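Polysaccharide deacetylase (Bacillus anthracis, PDB 2J13) probably removes acetyl groups from amino sugars of bacterial cell-wall peptidoglycan, as a zinc-binding esterase of carbohydrate esterase family 4. Local coordinates at residues A[55-60]-A[231-236]; A[78-83]-A[224-229]; A[83-88]-A[236-241]. One frame throughout, in Å; residues are numbered along the deposited sequence. Where two conformers were deposited one is given.

Contact 1 of 3, residues A[55-60]-A[231-236]; sequences KDIYLT and KGYHFK. With ZN (zinc ion), chain D.
Asp56 and His234, paired on one face of the sheet, share a zinc ion: Asp56 OD1 lies 1.9 Å from the metal and His234 ND1 2.2 Å, with waters 3 and 4 as further ligands. The carboxylate stands 56° to the imidazole plane, and OD1 lies at the ring edge near ND1, brought there by the shared metal and not by a hydrogen bond. Asp56 OD2 turns instead to Lys236, whose bent chain carries NZ to 3.0 Å from OD2, 62° out of the carboxylate plane. This salt bridge probably helps fix the carboxylate. Strand 234-236 runs parallel to strand 56-63 in the sheet of the NodB homology domain: His234 N donates to Lys55 O (2.8 Å), Ile57 N to His234 O and Lys236 N to Ile57 O, the alternation of parallel strands. On the other face, with CG1 between the backbone N and carbonyl carbon (chi1 59°), Ile57 CD1 rests over the phenyl face, 3.9 Å from the Phe235 ring centroid, a CH-pi contact. Ile57 CG2 meets Tyr233 CD1 at 3.6 Å. Extended beyond CG, Lys55 passes CE over one face of the Tyr233 ring, and its NZ donates to Lys231 O (2.7 Å).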
loop_
_atom_site.group_PDB
_atom_site.type_symbol
_atom_site.label_atom_id
_atom_site.label_comp_id
_atom_site.label_asym_id
_atom_site.label_seq_id
_atom_site.Cartn_x
_atom_site.Cartn_y
_atom_site.Cartn_z
ATOM N N LYS A 55 8.570 -17.172 5.995
ATOM C CA LYS A 55 9.490 -16.196 5.421
ATOM C C LYS A 55 8.904 -15.559 4.156
ATOM O O LYS A 55 9.613 -15.332 3.167
ATOM C CB LYS A 55 10.858 -16.831 5.107
ATOM C CG LYS A 55 11.750 -16.947 6.341
ATOM C CD LYS A 55 13.221 -17.289 5.994
ATOM C CE LYS A 55 14.176 -16.770 7.075
ATOM N NZ LYS A 55 15.615 -17.040 6.742
ATOM N N ASP A 56 7.612 -15.253 4.207
ATOM C CA ASP A 56 6.937 -14.490 3.143
ATOM C C ASP A 56 6.948 -13.025 3.507
ATOM O O ASP A 56 6.692 -12.662 4.651
ATOM C CB ASP A 56 5.484 -14.953 2.985
ATOM C CG ASP A 56 5.373 -16.361 2.442
ATOM O OD1 ASP A 56 6.393 -16.885 1.968
ATOM O OD2 ASP A 56 4.273 -16.932 2.481
ATOM N N ILE A 57 7.277 -12.193 2.525
ATOM C CA ILE A 57 7.311 -10.741 2.679
ATOM C C ILE A 57 6.588 -10.058 1.514
ATOM O O ILE A 57 6.306 -10.674 0.496
ATOM C CB ILE A 57 8.723 -10.227 2.850
ATOM C CG1 ILE A 57 9.603 -10.612 1.644
ATOM C CG2 ILE A 57 9.291 -10.739 4.200
ATOM C CD1 ILE A 57 11.050 -10.019 1.710
ATOM N N TYR A 58 6.239 -8.782 1.703
ATOM C CA TYR A 58 5.273 -8.089 0.823
ATOM C C TYR A 58 5.773 -6.704 0.470
ATOM O O TYR A 58 5.859 -5.860 1.324
ATOM C CB TYR A 58 3.914 -7.997 1.533
ATOM C CG TYR A 58 3.469 -9.338 2.047
ATOM C CD1 TYR A 58 2.749 -10.191 1.237
ATOM C CD2 TYR A 58 3.815 -9.766 3.319
ATOM C CE1 TYR A 58 2.366 -11.467 1.687
ATOM C CE2 TYR A 58 3.433 -11.029 3.782
ATOM C CZ TYR A 58 2.716 -11.869 2.942
ATOM O OH TYR A 58 2.287 -13.126 3.335
ATOM N N LEU A 59 6.113 -6.502 -0.800
ATOM C CA LEU A 59 6.596 -5.238 -1.289
ATOM C C LEU A 59 5.428 -4.322 -1.680
ATOM O O LEU A 59 4.506 -4.739 -2.408
ATOM C CB LEU A 59 7.516 -5.514 -2.477
ATOM C CG LEU A 59 8.184 -4.346 -3.160
ATOM C CD1 LEU A 59 9.052 -3.609 -2.164
ATOM C CD2 LEU A 59 9.006 -4.767 -4.386
ATOM N N THR A 60 5.496 -3.069 -1.229
ATOM C CA THR A 60 4.508 -2.067 -1.590
ATOM C C THR A 60 5.194 -0.741 -1.858
ATOM O O THR A 60 6.307 -0.509 -1.384
ATOM C CB THR A 60 3.451 -1.869 -0.493
ATOM O OG1 THR A 60 4.033 -1.202 0.638
ATOM C CG2 THR A 60 2.812 -3.186 -0.084
ATOM N N LYS A 231 18.487 -15.353 1.493
ATOM C CA LYS A 231 18.176 -15.635 2.885
ATOM C C LYS A 231 16.875 -16.426 3.086
ATOM O O LYS A 231 16.418 -16.599 4.221
ATOM C CB LYS A 231 18.176 -14.340 3.696
ATOM C CG LYS A 231 19.555 -13.707 3.794
ATOM C CD LYS A 231 19.560 -12.354 4.507
ATOM C CE LYS A 231 19.000 -12.468 5.920
ATOM N NZ LYS A 231 19.829 -11.658 6.887
ATOM N N GLY A 232 16.298 -16.937 2.008
ATOM C CA GLY A 232 15.158 -17.832 2.082
ATOM C C GLY A 232 13.818 -17.131 2.046
ATOM O O GLY A 232 12.771 -17.789 2.186
ATOM N N TYR A 233 13.826 -15.812 1.827
ATOM C CA TYR A 233 12.556 -15.072 1.749
ATOM C C TYR A 233 11.849 -15.254 0.424
ATOM O O TYR A 233 12.470 -15.420 -0.629
ATOM C CB TYR A 233 12.767 -13.584 2.028
ATOM C CG TYR A 233 13.086 -13.302 3.464
ATOM C CD1 TYR A 233 12.067 -13.051 4.383
ATOM C CD2 TYR A 233 14.382 -13.284 3.916
ATOM C CE1 TYR A 233 12.341 -12.797 5.702
ATOM C CE2 TYR A 233 14.674 -13.016 5.246
ATOM C CZ TYR A 233 13.630 -12.787 6.138
ATOM O OH TYR A 233 13.871 -12.511 7.449
ATOM N N HIS A 234 10.525 -15.185 0.483
ATOM C CA HIS A 234 9.672 -15.268 -0.698
ATOM C C HIS A 234 8.847 -14.001 -0.770
ATOM O O HIS A 234 8.238 -13.634 0.215
ATOM C CB HIS A 234 8.712 -16.445 -0.562
ATOM C CG HIS A 234 9.392 -17.727 -0.176
ATOM N ND1 HIS A 234 8.903 -18.571 0.801
ATOM C CD2 HIS A 234 10.561 -18.266 -0.590
ATOM C CE1 HIS A 234 9.733 -19.589 0.953
ATOM N NE2 HIS A 234 10.747 -19.430 0.120
ATOM N N PHE A 235 8.822 -13.381 -1.936
ATOM C CA PHE A 235 8.033 -12.165 -2.165
ATOM C C PHE A 235 6.651 -12.520 -2.671
ATOM O O PHE A 235 6.509 -13.146 -3.744
ATOM C CB PHE A 235 8.730 -11.279 -3.185
ATOM C CG PHE A 235 9.958 -10.617 -2.671
ATOM C CD1 PHE A 235 11.207 -11.234 -2.766
ATOM C CD2 PHE A 235 9.880 -9.359 -2.125
ATOM C CE1 PHE A 235 12.338 -10.610 -2.319
ATOM C CE2 PHE A 235 11.033 -8.707 -1.653
ATOM C CZ PHE A 235 12.264 -9.345 -1.751
ATOM N N LYS A 236 5.643 -12.083 -1.930
ATOM C CA LYS A 236 4.265 -12.448 -2.157
ATOM C C LYS A 236 3.379 -11.203 -2.309
ATOM O O LYS A 236 3.832 -10.073 -2.092
ATOM C CB LYS A 236 3.781 -13.312 -0.992
ATOM C CG LYS A 236 4.619 -14.570 -0.714
ATOM C CD LYS A 236 4.341 -15.630 -1.750
ATOM C CE LYS A 236 4.280 -17.005 -1.159
ATOM N NZ LYS A 236 3.101 -17.165 -0.258
HETATM ZN ZN ZN D . 6.737 -18.685 1.296
HETATM O O HOH W 1 3.135 -7.221 -2.168
HETATM O O HOH W 2 6.177 -8.751 -2.714
HETATM O O HOH W 3 6.051 -20.539 -0.083
HETATM O O HOH W 4 6.741 -19.859 3.241
#

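Contact 2 of 3, residues A[78-83]-A[224-229]; sequences KEKKVP and IIDDLR
The guanidinium of Arg229 has Val82 CG2 over one face, 3.4 Å from Arg229 NH2, and the carbonyl oxygens of Lys80 and Lys81 at its edge. Gripping end-on, NH1 and NH2 both bond to one atom: Lys80 O accepts from Arg229 NH1 at 2.8 Å and from Arg229 NH2 at 2.9 Å. The oxygen lies only 3° out of the guanidinium plane for both bonds. NH1 comes in the carbonyl plane on a lone pair, whereas NH2 approaches more nearly in line with the C=O bond. A weak bond from NH2 to Lys81 O accompanies them. Arg229 is extended from CG to NE, and this length lets it reach from helix 217-230 to the end of helix 70-80.

The Asp226 and Lys80 side chains cross at about a right angle. Lys80 bends at chi2 (-66°) and is otherwise straight, which sets NZ 2.7 Å from Asp226 OD1, on the syn lone pair, with a weaker bond to OD2. Beside the arginine grip is an apolar contact: Val82 and Ile225 reach toward each other tip to tip, Val82 CG2 standing 3.7 Å from Ile225 CG2. Both side chains also touch Phe235 of the neighbouring strand 234-236.

Lys81, with positive phi, is the C-prime residue of a Schellman motif closing helix 70-80, and its NZ turns back to donate to Lys78 O at 3.0 Å. Two carbonyls at this helix end, those of Lys78 and Lys80, thus receive cationic groups, one from Lys81 just past the helix and one from Arg229 of helix 217-230. Such placement of positive charge at a helix C-terminus would be expected to be favourable electrostatically, while the Lys80-Asp226 salt bridge adds a cross-link of charge between the same two helices.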
loop_
_atom_site.group_PDB
_atom_site.type_symbol
_atom_site.label_atom_id
_atom_site.label_comp_id
_atom_site.label_asym_id
_atom_site.label_seq_id
_atom_site.Cartn_x
_atom_site.Cartn_y
_atom_site.Cartn_z
ATOM N N LYS A 78 9.531 -6.966 -13.051
ATOM C CA LYS A 78 9.239 -7.862 -14.150
ATOM C C LYS A 78 10.394 -8.862 -14.355
ATOM O O LYS A 78 10.144 -10.034 -14.516
ATOM C CB LYS A 78 9.016 -7.033 -15.412
ATOM C CG LYS A 78 8.628 -7.809 -16.676
ATOM C CD LYS A 78 8.600 -6.834 -17.835
ATOM C CE LYS A 78 7.325 -6.897 -18.645
ATOM N NZ LYS A 78 6.999 -5.566 -19.304
ATOM N N GLU A 79 11.624 -8.360 -14.301
ATOM C CA GLU A 79 12.830 -9.178 -14.465
ATOM C C GLU A 79 12.938 -10.222 -13.373
ATOM O O GLU A 79 13.286 -11.387 -13.635
ATOM C CB GLU A 79 14.075 -8.296 -14.428
ATOM C CG GLU A 79 14.300 -7.481 -15.694
ATOM C CD GLU A 79 15.683 -6.849 -15.774
ATOM O OE1 GLU A 79 16.583 -7.213 -14.971
ATOM O OE2 GLU A 79 15.872 -5.972 -16.654
ATOM N N LYS A 80 12.657 -9.797 -12.148
ATOM C CA LYS A 80 12.808 -10.618 -10.981
ATOM C C LYS A 80 11.569 -11.422 -10.634
ATOM O O LYS A 80 11.601 -12.203 -9.691
ATOM C CB LYS A 80 13.182 -9.744 -9.775
ATOM C CG LYS A 80 14.444 -8.936 -9.945
ATOM C CD LYS A 80 15.662 -9.797 -10.040
ATOM C CE LYS A 80 16.894 -8.939 -10.099
ATOM N NZ LYS A 80 18.105 -9.799 -10.099
ATOM N N LYS A 81 10.472 -11.190 -11.350
ATOM C CA LYS A 81 9.178 -11.797 -11.055
ATOM C C LYS A 81 8.752 -11.619 -9.604
ATOM O O LYS A 81 8.482 -12.564 -8.870
ATOM C CB LYS A 81 9.164 -13.264 -11.493
ATOM C CG LYS A 81 9.387 -13.391 -12.979
ATOM C CD LYS A 81 8.245 -12.739 -13.755
ATOM C CE LYS A 81 8.487 -12.676 -15.252
ATOM N NZ LYS A 81 7.791 -11.470 -15.815
ATOM N N VAL A 82 8.701 -10.361 -9.196
ATOM C CA VAL A 82 8.321 -10.003 -7.839
ATOM C C VAL A 82 7.037 -9.175 -7.933
ATOM O O VAL A 82 7.024 -8.174 -8.666
ATOM C CB VAL A 82 9.454 -9.142 -7.179
ATOM C CG1 VAL A 82 8.967 -8.469 -5.923
ATOM C CG2 VAL A 82 10.663 -10.031 -6.876
ATOM N N PRO A 83 5.979 -9.596 -7.221
ATOM C CA PRO A 83 4.732 -8.844 -7.170
ATOM C C PRO A 83 4.793 -7.697 -6.165
ATOM O O PRO A 83 5.462 -7.797 -5.153
ATOM C CB PRO A 83 3.732 -9.893 -6.691
ATOM C CG PRO A 83 4.495 -10.777 -5.813
ATOM C CD PRO A 83 5.890 -10.828 -6.421
ATOM N N ILE A 224 18.274 -5.775 -3.233
ATOM C CA ILE A 224 17.504 -6.168 -2.077
ATOM C C ILE A 224 16.720 -7.456 -2.371
ATOM O O ILE A 224 16.711 -8.386 -1.564
ATOM C CB ILE A 224 16.523 -5.033 -1.655
ATOM C CG1 ILE A 224 17.317 -3.857 -1.087
ATOM C CG2 ILE A 224 15.513 -5.552 -0.666
ATOM C CD1 ILE A 224 16.458 -2.591 -0.813
ATOM N N ILE A 225 16.112 -7.527 -3.548
ATOM C CA ILE A 225 15.363 -8.730 -3.951
ATOM C C ILE A 225 16.298 -9.945 -4.003
ATOM O O ILE A 225 16.009 -11.011 -3.438
ATOM C CB ILE A 225 14.715 -8.502 -5.310
ATOM C CG1 ILE A 225 13.487 -7.582 -5.159
ATOM C CG2 ILE A 225 14.247 -9.801 -5.967
ATOM C CD1 ILE A 225 12.958 -7.075 -6.495
ATOM N N ASP A 226 17.418 -9.761 -4.663
ATOM C CA ASP A 226 18.402 -10.855 -4.769
ATOM C C ASP A 226 18.874 -11.305 -3.391
ATOM O O ASP A 226 18.897 -12.519 -3.060
ATOM C CB ASP A 226 19.578 -10.425 -5.642
ATOM C CG ASP A 226 19.232 -10.292 -7.127
ATOM O OD1 ASP A 226 18.157 -10.769 -7.579
ATOM O OD2 ASP A 226 20.082 -9.716 -7.882
ATOM N N ASP A 227 19.268 -10.349 -2.560
ATOM C CA ASP A 227 19.804 -10.615 -1.223
ATOM C C ASP A 227 18.792 -11.316 -0.297
ATOM O O ASP A 227 19.112 -12.241 0.454
ATOM C CB ASP A 227 20.258 -9.268 -0.632
ATOM C CG ASP A 227 20.971 -9.398 0.689
ATOM O OD1 ASP A 227 22.217 -9.466 0.679
ATOM O OD2 ASP A 227 20.304 -9.403 1.739
ATOM N N LEU A 228 17.545 -10.856 -0.319
ATOM C CA LEU A 228 16.546 -11.447 0.500
ATOM C C LEU A 228 16.197 -12.856 0.020
ATOM O O LEU A 228 15.993 -13.742 0.840
ATOM C CB LEU A 228 15.305 -10.544 0.595
ATOM C CG LEU A 228 15.562 -9.291 1.434
ATOM C CD1 LEU A 228 14.394 -8.286 1.339
ATOM C CD2 LEU A 228 15.790 -9.665 2.887
ATOM N N ARG A 229 16.187 -13.088 -1.286
ATOM C CA ARG A 229 15.936 -14.474 -1.764
ATOM C C ARG A 229 17.031 -15.442 -1.310
ATOM O O ARG A 229 16.719 -16.582 -0.978
ATOM C CB ARG A 229 15.775 -14.526 -3.259
ATOM C CG ARG A 229 14.407 -14.063 -3.690
ATOM C CD ARG A 229 14.313 -13.887 -5.159
ATOM N NE ARG A 229 12.914 -13.841 -5.579
ATOM C CZ ARG A 229 12.508 -13.427 -6.768
ATOM N NH1 ARG A 229 13.384 -12.981 -7.655
ATOM N NH2 ARG A 229 11.210 -13.426 -7.055
#

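Contact 3 of 3, residues A[83-88]-A[236-241]; sequences PATFFV and KSLDDL
Leu238 meets Thr85 and Phe87 through one methyl, CD1, which lies 3.4 Å from Thr85 OG1 and 4.0 Å from Phe87 CZ. Leu238 CG sits beside its own backbone N (chi1 -66°), and the chain then runs straight on at chi2, so that CD1 is carried out from the start of the helix to the strand. The Thr85 and Leu238 side chains cross at about a right angle. Leu238 and Phe87 come from opposite directions and meet obliquely.

The rotation of Thr85 divides its two branches. OG1 stands beside the backbone N (chi1 -67°) and faces the helix, while CG2 lies over one face of the Phe87 ring, offset toward its rim. Since no direct hydrogen bond joins the two segments, the polar links run through water: water 5 is 2.6 Å from Thr85 OG1 and accepts from Leu238 N at 2.9 Å, and water 2 bridges Pro83 O (2.7 Å) and Lys236 O.

At the start of the strand segment, Pro83 CG touches the peptide rather than the side chain of Lys236, coming 3.7 Å from Lys236 C; the Lys236 side chain starts away from this strand, and its NZ is paired with Asp56. Strand 84-88 itself is held between strands 56-63 and 109-112 of the sheet.

Ser237 OG accepts from Asp240 N at 3.0 Å. In return Asp240 OD2 accepts from Ser237 N at 2.8 Å in an almost straight bond (174°). Ser237, at the N-cap position, and Asp240 form a capping box through these reciprocal bonds, the motif that starts helix 238-243 directly after strand 234-236.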
loop_
_atom_site.group_PDB
_atom_site.type_symbol
_atom_site.label_atom_id
_atom_site.label_comp_id
_atom_site.label_asym_id
_atom_site.label_seq_id
_atom_site.Cartn_x
_atom_site.Cartn_y
_atom_site.Cartn_z
ATOM N N PRO A 83 5.979 -9.596 -7.221
ATOM C CA PRO A 83 4.732 -8.844 -7.170
ATOM C C PRO A 83 4.793 -7.697 -6.165
ATOM O O PRO A 83 5.462 -7.797 -5.153
ATOM C CB PRO A 83 3.732 -9.893 -6.691
ATOM C CG PRO A 83 4.495 -10.777 -5.813
ATOM C CD PRO A 83 5.890 -10.828 -6.421
ATOM N N ALA A 84 4.077 -6.621 -6.465
ATOM C CA ALA A 84 3.965 -5.497 -5.539
ATOM C C ALA A 84 2.568 -4.911 -5.602
ATOM O O ALA A 84 1.817 -5.149 -6.559
ATOM C CB ALA A 84 4.982 -4.438 -5.896
ATOM N N THR A 85 2.199 -4.172 -4.557
ATOM C CA THR A 85 1.020 -3.319 -4.580
ATOM C C THR A 85 1.506 -1.861 -4.662
ATOM O O THR A 85 2.380 -1.455 -3.887
ATOM C CB THR A 85 0.067 -3.500 -3.367
ATOM O OG1 THR A 85 -0.535 -4.800 -3.408
ATOM C CG2 THR A 85 -1.051 -2.430 -3.361
ATOM N N PHE A 86 0.915 -1.102 -5.586
ATOM C CA PHE A 86 1.138 0.325 -5.775
ATOM C C PHE A 86 -0.138 1.031 -5.318
ATOM O O PHE A 86 -1.196 0.874 -5.947
ATOM C CB PHE A 86 1.398 0.645 -7.250
ATOM C CG PHE A 86 2.686 0.051 -7.774
ATOM C CD1 PHE A 86 2.716 -1.244 -8.232
ATOM C CD2 PHE A 86 3.850 0.789 -7.758
ATOM C CE1 PHE A 86 3.906 -1.807 -8.679
ATOM C CE2 PHE A 86 5.058 0.236 -8.241
ATOM C CZ PHE A 86 5.049 -1.065 -8.712
ATOM N N PHE A 87 -0.019 1.795 -4.231
ATOM C CA PHE A 87 -1.128 2.574 -3.684
ATOM C C PHE A 87 -1.125 3.915 -4.361
ATOM O O PHE A 87 -0.245 4.717 -4.121
ATOM C CB PHE A 87 -0.978 2.741 -2.148
ATOM C CG PHE A 87 -1.203 1.485 -1.406
ATOM C CD1 PHE A 87 -2.475 1.083 -1.054
ATOM C CD2 PHE A 87 -0.113 0.694 -0.992
ATOM C CE1 PHE A 87 -2.681 -0.131 -0.373
ATOM C CE2 PHE A 87 -0.337 -0.516 -0.348
ATOM C CZ PHE A 87 -1.631 -0.914 -0.013
ATOM N N VAL A 88 -2.102 4.144 -5.236
ATOM C CA VAL A 88 -2.145 5.331 -6.118
ATOM C C VAL A 88 -3.154 6.395 -5.674
ATOM O O VAL A 88 -4.207 6.075 -5.124
ATOM C CB VAL A 88 -2.448 4.928 -7.611
ATOM C CG1 VAL A 88 -1.381 3.913 -8.093
ATOM C CG2 VAL A 88 -3.859 4.377 -7.732
ATOM N N LYS A 236 5.643 -12.083 -1.930
ATOM C CA LYS A 236 4.265 -12.448 -2.157
ATOM C C LYS A 236 3.379 -11.203 -2.309
ATOM O O LYS A 236 3.832 -10.073 -2.092
ATOM C CB LYS A 236 3.781 -13.312 -0.992
ATOM C CG LYS A 236 4.619 -14.570 -0.714
ATOM C CD LYS A 236 4.341 -15.630 -1.750
ATOM C CE LYS A 236 4.280 -17.005 -1.159
ATOM N NZ LYS A 236 3.101 -17.165 -0.258
ATOM N N SER A 237 2.130 -11.424 -2.696
ATOM C CA SER A 237 1.159 -10.336 -2.871
ATOM C C SER A 237 0.284 -10.159 -1.650
ATOM O O SER A 237 0.201 -11.034 -0.797
ATOM C CB SER A 237 0.244 -10.628 -4.048
ATOM O OG SER A 237 -0.750 -11.553 -3.640
ATOM N N LEU A 238 -0.409 -9.025 -1.579
ATOM C CA LEU A 238 -1.330 -8.772 -0.468
ATOM C C LEU A 238 -2.518 -9.746 -0.498
ATOM O O LEU A 238 -3.040 -10.080 0.541
ATOM C CB LEU A 238 -1.810 -7.332 -0.449
ATOM C CG LEU A 238 -0.723 -6.299 -0.150
ATOM C CD1 LEU A 238 -1.348 -4.915 -0.079
ATOM C CD2 LEU A 238 0.009 -6.605 1.176
ATOM N N ASP A 239 -2.912 -10.195 -1.681
ATOM C CA ASP A 239 -3.881 -11.319 -1.800
ATOM C C ASP A 239 -3.347 -12.584 -1.087
ATOM O O ASP A 239 -4.098 -13.313 -0.400
ATOM C CB ASP A 239 -4.177 -11.609 -3.277
ATOM C CG ASP A 239 -4.985 -10.497 -3.996
ATOM O OD1 ASP A 239 -5.481 -9.522 -3.390
ATOM O OD2 ASP A 239 -5.129 -10.619 -5.234
ATOM N N ASP A 240 -2.061 -12.878 -1.259
ATOM C CA ASP A 240 -1.433 -14.035 -0.598
ATOM C C ASP A 240 -1.449 -13.858 0.917
ATOM O O ASP A 240 -1.690 -14.818 1.681
ATOM C CB ASP A 240 0.028 -14.209 -1.054
ATOM C CG ASP A 240 0.168 -14.532 -2.525
ATOM O OD1 ASP A 240 -0.659 -15.328 -3.032
ATOM O OD2 ASP A 240 1.134 -14.033 -3.188
ATOM N N LEU A 241 -1.220 -12.625 1.367
ATOM C CA LEU A 241 -1.203 -12.309 2.777
ATOM C C LEU A 241 -2.542 -12.700 3.391
ATOM O O LEU A 241 -2.582 -13.407 4.396
ATOM C CB LEU A 241 -0.950 -10.813 3.022
ATOM C CG LEU A 241 -0.711 -10.468 4.498
ATOM C CD1 LEU A 241 0.223 -9.263 4.688
ATOM C CD2 LEU A 241 -2.048 -10.245 5.224
HETATM O O HOH W 2 6.177 -8.751 -2.714
HETATM O O HOH W 5 0.769 -7.087 -3.421
#

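In the fold
Contact centres lie about 9 Å (1 and 2), 11 Å (1 and 3) and 14 Å (2 and 3) apart. Along the chain the segments come in the order 55-60, 78-83, 83-88, 224-229, 231-236, 236-241: contact 2 falls within the span of contact 1, while contact 3 alternates with both. Strand 56-63 pairs with 84-88 and 234-236, among others. Contact 2 joins the end of helix 70-80, with the turn after it, to helix 217-230, each leading into a strand of the one parallel sheet. Contacts 2 and 3 share Pro83, contacts 1 and 3 Lys236. Together they tie early and late parts of the NodB homology domain, consistent with this family's distorted beta/alpha barrel.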